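PDB 2QF9: putative secreted protein from Streptomyces coelicolor A3, which is of unknown function, a putative secreted protein of the DUF305 family whose helices form a ferritin-like four-helix bundle. Local coordinates for residues A8-A13 and W64-V69; Q21-M26 and Y44-T49; Y28-R33 and E37-L42. One frame throughout, in Å; residues are numbered along the deposited sequence. Where two conformers were deposited one is given.

Contact 1: residues A8-A13 and W64-V69; sequences ADAGFA and WALPKV
Leu66 lays one methyl against the first turn of helix 8-31, its CD1 lying 3.8 Å from CB of Ala10. Beside it, one residue earlier on the helix, Asp9 receives the far end of the Trp64 indole, CZ3 of Trp64 standing 4.4 Å from CB of Asp9 at an oblique approach to the ring. Together the segments bury 132 Å², most of it on these four residues, and the backbones stay well apart, with CA of Ala10 and CA of Leu66 separated by 7.5 Å. The Leu66 chain is held with CG beside its backbone N (chi1 -64°) and CD1 extended beyond it (chi2 177°), which carries that methyl across to the alanine.

What sets Trp64 and Leu66 in place is the end of helix 37-63. Ala65 leaves helical geometry with a positive phi of 54° in a Schellman motif, turning the chain so that Leu66 comes back over helix 8-31. Beyond it, the carbonyl of Pro67 accepts from Arg14 NE, and Lys68 reaches back to a salt bridge with Asp62. On the other side of the contact only the CB of Asp9 serves the tryptophan; its carboxylate is spent elsewhere, OD2 bonding to Thr139 OG1 and OD1 to Val140 N, in the short turn that follows the Cys134-Cys138 disulfide. Trp64 also packs on Val140 and Glu143, and on Leu63 of the second subunit.

The contact thus gathers, at one end of the molecule, the start of helix 8-31, the exit from helix 37-63 and the turn before helix 141-167, an arrangement belonging to the end of a four-helix bundle, consistent with membership of the ferritin clan.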
loop_
_atom_site.group_PDB
_atom_site.type_symbol
_atom_site.label_atom_id
_atom_site.label_comp_id
_atom_site.label_asym_id
_atom_site.label_seq_id
_atom_site.Cartn_x
_atom_site.Cartn_y
_atom_site.Cartn_z
ATOM N N ALA A 8 -4.044 2.642 -23.943
ATOM C CA ALA A 8 -5.020 2.630 -22.846
ATOM C C ALA A 8 -4.435 1.921 -21.612
ATOM O O ALA A 8 -4.647 2.347 -20.482
ATOM C CB ALA A 8 -6.288 1.914 -23.302
ATOM N N ASP A 9 -3.729 0.812 -21.841
ATOM C CA ASP A 9 -3.134 0.061 -20.737
ATOM C C ASP A 9 -2.167 0.942 -19.950
ATOM O O ASP A 9 -2.233 0.987 -18.718
ATOM C CB ASP A 9 -2.445 -1.187 -21.268
ATOM C CG ASP A 9 -3.407 -2.078 -22.046
ATOM O OD1 ASP A 9 -4.294 -2.666 -21.419
ATOM O OD2 ASP A 9 -3.271 -2.169 -23.283
ATOM N N ALA A 10 -1.295 1.661 -20.655
ATOM C CA ALA A 10 -0.328 2.517 -19.968
ATOM C C ALA A 10 -1.015 3.699 -19.292
ATOM O O ALA A 10 -0.709 4.026 -18.152
ATOM C CB ALA A 10 0.768 3.001 -20.921
ATOM N N GLY A 11 -1.920 4.353 -20.015
ATOM C CA GLY A 11 -2.583 5.560 -19.502
ATOM C C GLY A 11 -3.426 5.257 -18.279
ATOM O O GLY A 11 -3.394 6.009 -17.303
ATOM N N PHE A 12 -4.173 4.159 -18.319
ATOM C CA PHE A 12 -4.985 3.782 -17.162
ATOM C C PHE A 12 -4.095 3.480 -15.959
ATOM O O PHE A 12 -4.374 3.950 -14.858
ATOM C CB PHE A 12 -5.927 2.612 -17.463
ATOM C CG PHE A 12 -6.726 2.159 -16.268
ATOM C CD1 PHE A 12 -7.853 2.878 -15.847
ATOM C CD2 PHE A 12 -6.328 1.024 -15.551
ATOM C CE1 PHE A 12 -8.595 2.436 -14.735
ATOM C CE2 PHE A 12 -7.044 0.574 -14.438
ATOM C CZ PHE A 12 -8.189 1.283 -14.024
ATOM N N ALA A 13 -3.015 2.724 -16.179
ATOM C CA ALA A 13 -2.057 2.431 -15.101
ATOM C C ALA A 13 -1.482 3.703 -14.474
ATOM O O ALA A 13 -1.425 3.808 -13.236
ATOM C CB ALA A 13 -0.935 1.505 -15.589
ATOM N N TRP A 64 7.096 -3.196 -18.095
ATOM C CA TRP A 64 6.941 -2.778 -19.486
ATOM C C TRP A 64 7.940 -1.695 -19.927
ATOM O O TRP A 64 7.914 -1.276 -21.092
ATOM C CB TRP A 64 5.516 -2.288 -19.734
ATOM C CG TRP A 64 4.446 -3.333 -19.529
ATOM C CD1 TRP A 64 4.572 -4.691 -19.690
ATOM C CD2 TRP A 64 3.075 -3.098 -19.193
ATOM N NE1 TRP A 64 3.379 -5.312 -19.437
ATOM C CE2 TRP A 64 2.436 -4.359 -19.143
ATOM C CE3 TRP A 64 2.326 -1.945 -18.911
ATOM C CZ2 TRP A 64 1.072 -4.503 -18.816
ATOM C CZ3 TRP A 64 0.963 -2.086 -18.589
ATOM C CH2 TRP A 64 0.354 -3.356 -18.560
ATOM N N ALA A 65 8.812 -1.258 -19.021
ATOM C CA ALA A 65 9.759 -0.150 -19.273
ATOM C C ALA A 65 9.067 1.131 -19.773
ATOM O O ALA A 65 9.515 1.766 -20.745
ATOM C CB ALA A 65 10.860 -0.580 -20.244
ATOM N N LEU A 66 7.963 1.493 -19.128
ATOM C CA LEU A 66 7.203 2.693 -19.493
ATOM C C LEU A 66 7.278 3.703 -18.343
ATOM O O LEU A 66 7.207 3.315 -17.182
ATOM C CB LEU A 66 5.758 2.334 -19.841
ATOM C CG LEU A 66 5.501 1.441 -21.062
ATOM C CD1 LEU A 66 4.021 1.125 -21.226
ATOM C CD2 LEU A 66 6.047 2.066 -22.350
ATOM N N PRO A 67 7.485 5.000 -18.657
ATOM C CA PRO A 67 7.528 6.017 -17.603
ATOM C C PRO A 67 6.256 6.024 -16.743
ATOM O O PRO A 67 5.164 5.793 -17.250
ATOM C CB PRO A 67 7.626 7.325 -18.400
ATOM C CG PRO A 67 8.314 6.929 -19.663
ATOM C CD PRO A 67 7.722 5.594 -19.991
ATOM N N LYS A 68 6.411 6.290 -15.448
ATOM C CA LYS A 68 5.260 6.367 -14.562
ATOM C C LYS A 68 4.533 7.708 -14.717
ATOM O O LYS A 68 3.373 7.838 -14.334
ATOM C CB LYS A 68 5.671 6.081 -13.110
ATOM C CG LYS A 68 5.932 4.593 -12.840
ATOM C CD LYS A 68 6.593 4.355 -11.478
ATOM C CE LYS A 68 8.064 3.947 -11.600
ATOM N NZ LYS A 68 8.479 2.988 -10.507
ATOM N N VAL A 69 5.216 8.687 -15.309
ATOM C CA VAL A 69 4.651 10.018 -15.571
ATOM C C VAL A 69 4.685 10.318 -17.077
ATOM O O VAL A 69 5.714 10.121 -17.723
ATOM C CB VAL A 69 5.427 11.122 -14.785
ATOM C CG1 VAL A 69 4.692 12.474 -14.830
ATOM C CG2 VAL A 69 5.669 10.684 -13.334
#

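Contact 2: residues Q21-M26 and Y44-T49. With EDO (1,2-ethanediol), chain C.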
loop_
_atom_site.group_PDB
_atom_site.type_symbol
_atom_site.label_atom_id
_atom_site.label_comp_id
_atom_site.label_asym_id
_atom_site.label_seq_id
_atom_site.Cartn_x
_atom_site.Cartn_y
_atom_site.Cartn_z
ATOM N N GLN A 21 -3.473 6.808 -5.151
ATOM C CA GLN A 21 -2.609 7.500 -4.198
ATOM C C GLN A 21 -3.398 8.483 -3.314
ATOM O O GLN A 21 -3.183 8.552 -2.094
ATOM C CB GLN A 21 -1.511 8.259 -4.947
ATOM C CG GLN A 21 -0.527 8.957 -4.037
ATOM C CD GLN A 21 0.586 9.623 -4.826
ATOM O OE1 GLN A 21 0.346 10.539 -5.629
ATOM N NE2 GLN A 21 1.822 9.162 -4.602
ATOM N N GLN A 22 -4.291 9.255 -3.936
ATOM C CA GLN A 22 -5.082 10.201 -3.153
ATOM C C GLN A 22 -6.065 9.510 -2.193
ATOM O O GLN A 22 -6.263 9.985 -1.067
ATOM C CB GLN A 22 -5.798 11.195 -4.055
ATOM C CG GLN A 22 -6.310 12.392 -3.231
ATOM C CD GLN A 22 -7.178 13.333 -4.017
ATOM O OE1 GLN A 22 -8.230 12.953 -4.537
ATOM N NE2 GLN A 22 -6.741 14.584 -4.104
ATOM N N ALA A 23 -6.680 8.408 -2.632
ATOM C CA ALA A 23 -7.583 7.656 -1.741
ATOM C C ALA A 23 -6.821 7.166 -0.502
ATOM O O ALA A 23 -7.309 7.261 0.639
ATOM C CB ALA A 23 -8.198 6.483 -2.447
ATOM N N VAL A 24 -5.640 6.602 -0.733
ATOM C CA VAL A 24 -4.783 6.159 0.363
ATOM C C VAL A 24 -4.508 7.323 1.344
ATOM O O VAL A 24 -4.677 7.173 2.559
ATOM C CB VAL A 24 -3.464 5.519 -0.180
ATOM C CG1 VAL A 24 -2.529 5.158 0.989
ATOM C CG2 VAL A 24 -3.810 4.285 -1.055
ATOM N N GLU A 25 -4.095 8.473 0.814
ATOM C CA GLU A 25 -3.825 9.668 1.623
ATOM C C GLU A 25 -5.067 10.101 2.423
ATOM O O GLU A 25 -4.970 10.381 3.626
ATOM C CB GLU A 25 -3.307 10.806 0.723
ATOM C CG GLU A 25 -3.118 12.154 1.413
ATOM C CD GLU A 25 -2.026 12.174 2.502
ATOM O OE1 GLU A 25 -1.411 11.119 2.796
ATOM O OE2 GLU A 25 -1.799 13.272 3.071
HETATM N N MSE A 26 -6.227 10.165 1.761
HETATM C CA MSE A 26 -7.468 10.479 2.464
HETATM C C MSE A 26 -7.730 9.531 3.630
HETATM O O MSE A 26 -8.187 9.951 4.697
HETATM C CB MSE A 26 -8.644 10.414 1.509
HETATM C CG MSE A 26 -8.986 11.720 0.906
HETATM SE SE MSE A 26 -10.842 11.587 0.380
HETATM C CE MSE A 26 -10.694 10.137 -0.889
ATOM N N TYR A 44 -9.095 1.831 6.434
ATOM C CA TYR A 44 -7.999 0.854 6.406
ATOM C C TYR A 44 -8.142 -0.074 5.188
ATOM O O TYR A 44 -7.172 -0.310 4.465
ATOM C CB TYR A 44 -7.991 0.054 7.715
ATOM C CG TYR A 44 -7.072 -1.136 7.738
ATOM C CD1 TYR A 44 -5.725 -0.998 8.086
ATOM C CD2 TYR A 44 -7.551 -2.413 7.435
ATOM C CE1 TYR A 44 -4.877 -2.105 8.119
ATOM C CE2 TYR A 44 -6.710 -3.526 7.462
ATOM C CZ TYR A 44 -5.378 -3.354 7.811
ATOM O OH TYR A 44 -4.540 -4.454 7.849
ATOM N N ASP A 45 -9.349 -0.600 4.973
ATOM C CA ASP A 45 -9.614 -1.474 3.818
ATOM C C ASP A 45 -9.370 -0.796 2.462
ATOM O O ASP A 45 -8.737 -1.367 1.573
ATOM C CB ASP A 45 -11.021 -2.064 3.887
ATOM C CG ASP A 45 -11.171 -3.090 5.032
ATOM O OD1 ASP A 45 -10.161 -3.647 5.493
ATOM O OD2 ASP A 45 -12.307 -3.350 5.453
ATOM N N ILE A 46 -9.847 0.432 2.323
ATOM C CA ILE A 46 -9.583 1.189 1.106
ATOM C C ILE A 46 -8.084 1.451 0.926
ATOM O O ILE A 46 -7.562 1.298 -0.183
ATOM C CB ILE A 46 -10.387 2.511 1.090
ATOM C CG1 ILE A 46 -11.874 2.180 0.940
ATOM C CG2 ILE A 46 -9.893 3.455 -0.052
ATOM C CD1 ILE A 46 -12.803 3.398 1.073
ATOM N N ALA A 47 -7.400 1.884 1.994
ATOM C CA ALA A 47 -5.956 2.102 1.910
ATOM C C ALA A 47 -5.223 0.827 1.465
ATOM O O ALA A 47 -4.358 0.867 0.592
ATOM C CB ALA A 47 -5.394 2.594 3.257
ATOM N N GLN A 48 -5.573 -0.294 2.081
ATOM C CA GLN A 48 -4.903 -1.564 1.790
ATOM C C GLN A 48 -5.114 -1.982 0.336
ATOM O O GLN A 48 -4.150 -2.344 -0.366
ATOM C CB GLN A 48 -5.351 -2.649 2.772
ATOM C CG GLN A 48 -4.772 -2.443 4.185
ATOM C CD GLN A 48 -3.326 -2.923 4.279
ATOM O OE1 GLN A 48 -3.072 -4.049 4.692
ATOM N NE2 GLN A 48 -2.389 -2.088 3.866
ATOM N N THR A 49 -6.364 -1.925 -0.115
ATOM C CA THR A 49 -6.703 -2.366 -1.455
ATOM C C THR A 49 -6.109 -1.441 -2.501
ATOM O O THR A 49 -5.478 -1.899 -3.455
ATOM C CB THR A 49 -8.237 -2.497 -1.625
ATOM O OG1 THR A 49 -8.690 -3.523 -0.740
ATOM C CG2 THR A 49 -8.630 -2.862 -3.080
HETATM C C1 EDO C . -0.012 1.088 3.226
HETATM O O1 EDO C . 0.051 2.483 3.481
HETATM C C2 EDO C . -1.361 0.790 2.585
HETATM O O2 EDO C . -2.302 0.500 3.605
#
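Helices 8-31 and 37-63 run antiparallel and press close here, CA of Val24 lying 4.5 Å from CA of Ala47. Small side chains permit this. Val24 meets the other backbone directly, its CG2 resting 3.8 Å from Ala47 O, while CG1, anti to the backbone N (chi1 176°), meets the methyl of Ala47 loosely, 4.5 Å from its CB. On the other flank of the seam, CB of Ala23 touches the CG2 branch of Ile46 at 4.2 Å, and His123 of helix 109-137 packs on the same alanine from within the bundle.

Away from this apolar line, polar side chains face the second subunit. Gln48 bends at chi2 (-79°) and lays its CG over one face of the Tyr44 ring, near the rim. Its NE2 donates to O2 of a bound ethanediol at 2.6 Å, and OE1 accepts from Gln21 of the second subunit, so both ends of the amide are engaged. The diol, probably from the crystallisation liquor, is also held by Gln48 of the second subunit. Thr49 OG1 bonds back to Asp45 O at 3.2 Å, on the face of that carbonyl opposite the helical N-H of Thr49.

Close alanine-lined packing of consecutive antiparallel helices, with a partner subunit laid over their outer side, marks this as the helical hairpin of a dimeric four-helix bundle.

Contact 3: residues Y28-R33 and E37-L42; sequences YIVRDR and EEVRRL. With EDO (1,2-ethanediol), chain D; EDO (1,2-ethanediol), chain C.
Arg31 and Arg40 exchange hydrogen bonds, each guanidinium reaching the other's backbone carbonyl. Arg40 NH1 donates to Arg31 O at 3.0 Å, with an N-H...O angle of 132°; Arg31 NH1 donates to Arg40 O at 3.0 Å, arriving from above the carbonyl plane. In both cases the acceptor lies in the plane of the donating guanidinium. Matching bends at chi3 fold the chains over each other, laying each guanidinium over a face of the other, the planes inclined by 32° and NH2 of Arg31 3.6 Å from NH2 of Arg40. Carboxylates of the second subunit probably offset this gathered charge: its Asp32 makes a salt bridge with Arg40 NH2 and a long, weak ion pair with Arg31, and Asp32 of this chain pairs with Arg40 there. Cutting Arg31 back to an alanine is likely to cost Arg40 O this donor and uncover one face of the Arg40 guanidinium, which would then rest on the backbone carbonyl and Asp32 of the second subunit.

Beneath, Val30 CG2 meets Val39 CG1 at 4.1 Å, covered by Tyr116 and Glu113 of helix 109-137. Where helix 37-63 begins, Glu37 N donates to O1 (2.9 Å) and Glu38 N to O2 (2.8 Å) of one ethanediol, whose O1 in turn donates to OE2 in one of two Glu37 conformers, and Val39 N is taken by Asp36 OD2. Tyr28 OH shares a 2.6 Å bond with O1 of the other diol, at the subunit interface.

The whole is a tight alpha-alpha hairpin turn at the end of the helix 8-31/37-63 pair, clamped by crossed arginines.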
loop_
_atom_site.group_PDB
_atom_site.type_symbol
_atom_site.label_atom_id
_atom_site.label_comp_id
_atom_site.label_asym_id
_atom_site.label_seq_id
_atom_site.Cartn_x
_atom_site.Cartn_y
_atom_site.Cartn_z
ATOM N N TYR A 28 -5.433 7.747 5.384
ATOM C CA TYR A 28 -4.502 8.084 6.456
ATOM C C TYR A 28 -4.999 9.283 7.262
ATOM O O TYR A 28 -4.920 9.278 8.487
ATOM C CB TYR A 28 -3.098 8.385 5.906
ATOM C CG TYR A 28 -2.251 7.138 5.863
ATOM C CD1 TYR A 28 -2.161 6.362 4.693
ATOM C CD2 TYR A 28 -1.591 6.691 7.017
ATOM C CE1 TYR A 28 -1.391 5.186 4.671
ATOM C CE2 TYR A 28 -0.804 5.501 6.994
ATOM C CZ TYR A 28 -0.733 4.761 5.830
ATOM O OH TYR A 28 0.023 3.606 5.803
ATOM N N ILE A 29 -5.518 10.294 6.567
ATOM C CA ILE A 29 -5.962 11.516 7.231
ATOM C C ILE A 29 -7.173 11.240 8.136
ATOM O O ILE A 29 -7.150 11.584 9.334
ATOM C CB ILE A 29 -6.277 12.660 6.219
ATOM C CG1 ILE A 29 -5.005 13.096 5.457
ATOM C CG2 ILE A 29 -6.877 13.864 6.958
ATOM C CD1 ILE A 29 -5.335 13.949 4.218
ATOM N N VAL A 30 -8.205 10.600 7.587
ATOM C CA VAL A 30 -9.416 10.362 8.384
ATOM C C VAL A 30 -9.133 9.493 9.625
ATOM O O VAL A 30 -9.724 9.705 10.674
ATOM C CB VAL A 30 -10.608 9.818 7.556
ATOM C CG1 VAL A 30 -10.473 8.325 7.281
ATOM C CG2 VAL A 30 -11.941 10.118 8.294
ATOM N N ARG A 31 -8.216 8.534 9.505
ATOM C CA ARG A 31 -7.955 7.635 10.619
ATOM C C ARG A 31 -7.333 8.379 11.800
ATOM O O ARG A 31 -7.491 7.962 12.957
ATOM C CB ARG A 31 -7.131 6.420 10.185
ATOM C CG ARG A 31 -7.967 5.393 9.404
ATOM C CD ARG A 31 -7.074 4.270 8.838
ATOM N NE ARG A 31 -6.171 3.702 9.846
ATOM C CZ ARG A 31 -6.491 2.732 10.698
ATOM N NH1 ARG A 31 -7.713 2.214 10.703
ATOM N NH2 ARG A 31 -5.592 2.288 11.566
ATOM N N ASP A 32 -6.695 9.512 11.516
ATOM C CA ASP A 32 -6.096 10.335 12.557
ATOM C C ASP A 32 -7.073 11.371 13.149
ATOM O O ASP A 32 -6.749 12.042 14.138
ATOM C CB ASP A 32 -4.823 11.023 12.046
ATOM C CG ASP A 32 -3.583 10.128 12.136
ATOM O OD1 ASP A 32 -3.681 8.948 12.527
ATOM O OD2 ASP A 32 -2.499 10.624 11.803
ATOM N N ARG A 33 -8.263 11.478 12.561
ATOM C CA ARG A 33 -9.217 12.542 12.933
ATOM C C ARG A 33 -10.442 12.038 13.699
ATOM O O ARG A 33 -11.248 12.844 14.206
ATOM C CB ARG A 33 -9.713 13.304 11.689
ATOM C CG ARG A 33 -8.667 14.011 10.818
ATOM C CD ARG A 33 -7.662 14.826 11.613
ATOM N NE ARG A 33 -8.274 15.915 12.370
ATOM C CZ ARG A 33 -7.608 16.758 13.156
ATOM N NH1 ARG A 33 -6.288 16.663 13.286
ATOM N NH2 ARG A 33 -8.257 17.718 13.802
ATOM N N GLU A 37 -14.904 3.313 14.818
ATOM C CA GLU A 37 -14.399 2.012 14.340
ATOM C C GLU A 37 -14.814 1.659 12.897
ATOM O O GLU A 37 -13.995 1.167 12.115
ATOM C CB GLU A 37 -14.764 0.887 15.325
ATOM C CG GLU A 37 -13.998 0.962 16.649
ATOM C CD GLU A 37 -14.672 0.203 17.794
ATOM O OE1 GLU A 37 -14.104 -0.817 18.221
ATOM O OE2 GLU A 37 -15.747 0.628 18.285
ATOM N N GLU A 38 -16.074 1.918 12.550
ATOM C CA GLU A 38 -16.598 1.598 11.208
ATOM C C GLU A 38 -15.881 2.371 10.124
ATOM O O GLU A 38 -15.415 1.789 9.128
ATOM C CB GLU A 38 -18.077 1.942 11.119
ATOM C CG GLU A 38 -18.994 0.895 11.656
ATOM C CD GLU A 38 -20.418 1.310 11.451
ATOM O OE1 GLU A 38 -20.761 2.445 11.848
ATOM O OE2 GLU A 38 -21.176 0.516 10.864
ATOM N N VAL A 39 -15.761 3.678 10.328
ATOM C CA VAL A 39 -15.064 4.528 9.342
ATOM C C VAL A 39 -13.562 4.237 9.337
ATOM O O VAL A 39 -12.957 4.137 8.262
ATOM C CB VAL A 39 -15.382 6.033 9.562
ATOM C CG1 VAL A 39 -14.485 6.928 8.701
ATOM C CG2 VAL A 39 -16.859 6.280 9.251
ATOM N N ARG A 40 -12.962 4.050 10.512
ATOM C CA ARG A 40 -11.540 3.665 10.544
ATOM C C ARG A 40 -11.276 2.347 9.821
ATOM O O ARG A 40 -10.254 2.235 9.113
ATOM C CB ARG A 40 -10.995 3.619 11.980
ATOM C CG ARG A 40 -10.717 5.018 12.550
ATOM C CD ARG A 40 -10.319 4.988 14.015
ATOM N NE ARG A 40 -9.386 3.906 14.364
ATOM C CZ ARG A 40 -8.061 3.986 14.248
ATOM N NH1 ARG A 40 -7.479 5.089 13.791
ATOM N NH2 ARG A 40 -7.315 2.967 14.602
ATOM N N ARG A 41 -12.193 1.380 9.969
ATOM C CA ARG A 41 -12.036 0.068 9.310
ATOM C C ARG A 41 -12.182 0.226 7.800
ATOM O O ARG A 41 -11.400 -0.348 7.038
ATOM C CB ARG A 41 -13.017 -0.988 9.836
ATOM C CG ARG A 41 -12.927 -2.318 9.095
ATOM C CD ARG A 41 -11.589 -3.014 9.329
ATOM N NE ARG A 41 -11.255 -3.980 8.275
ATOM C CZ ARG A 41 -10.319 -4.930 8.364
ATOM N NH1 ARG A 41 -9.605 -5.097 9.480
ATOM N NH2 ARG A 41 -10.098 -5.731 7.327
ATOM N N LEU A 42 -13.187 0.996 7.369
ATOM C CA LEU A 42 -13.379 1.230 5.945
ATOM C C LEU A 42 -12.129 1.886 5.352
ATOM O O LEU A 42 -11.621 1.443 4.295
ATOM C CB LEU A 42 -14.607 2.113 5.708
ATOM C CG LEU A 42 -14.825 2.608 4.270
ATOM C CD1 LEU A 42 -14.997 1.432 3.261
ATOM C CD2 LEU A 42 -15.986 3.612 4.234
HETATM C C1 EDO D . -18.229 2.890 16.861
HETATM O O1 EDO D . -16.794 3.008 17.036
HETATM C C2 EDO D . -18.622 2.097 15.611
HETATM O O2 EDO D . -18.013 2.682 14.445
HETATM C C1 EDO C . -0.012 1.088 3.226
HETATM O O1 EDO C . 0.051 2.483 3.481
HETATM C C2 EDO C . -1.361 0.790 2.585
HETATM O O2 EDO C . -2.302 0.500 3.605
#

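From the N terminus the chain runs up helix 8-31, turns through a short loop and returns along helix 37-63. Contact 3 closes that short turn; contact 2 encloses it, joining the same helices nearer their middles; contact 1 encloses both, tying the start of the first helix to the exit of the second. None cross. Contacts 2 and 3 adjoin, CB of Tyr44 lying 3.7 Å from NH1 of Arg31, and both face the second subunit, sharing one diol. Contacts 1 and 3 lie on opposite sides of the chain's centre, their own centres about 31 Å apart, marking the ends of a hairpin that packs against helices 109-137 and 141-167.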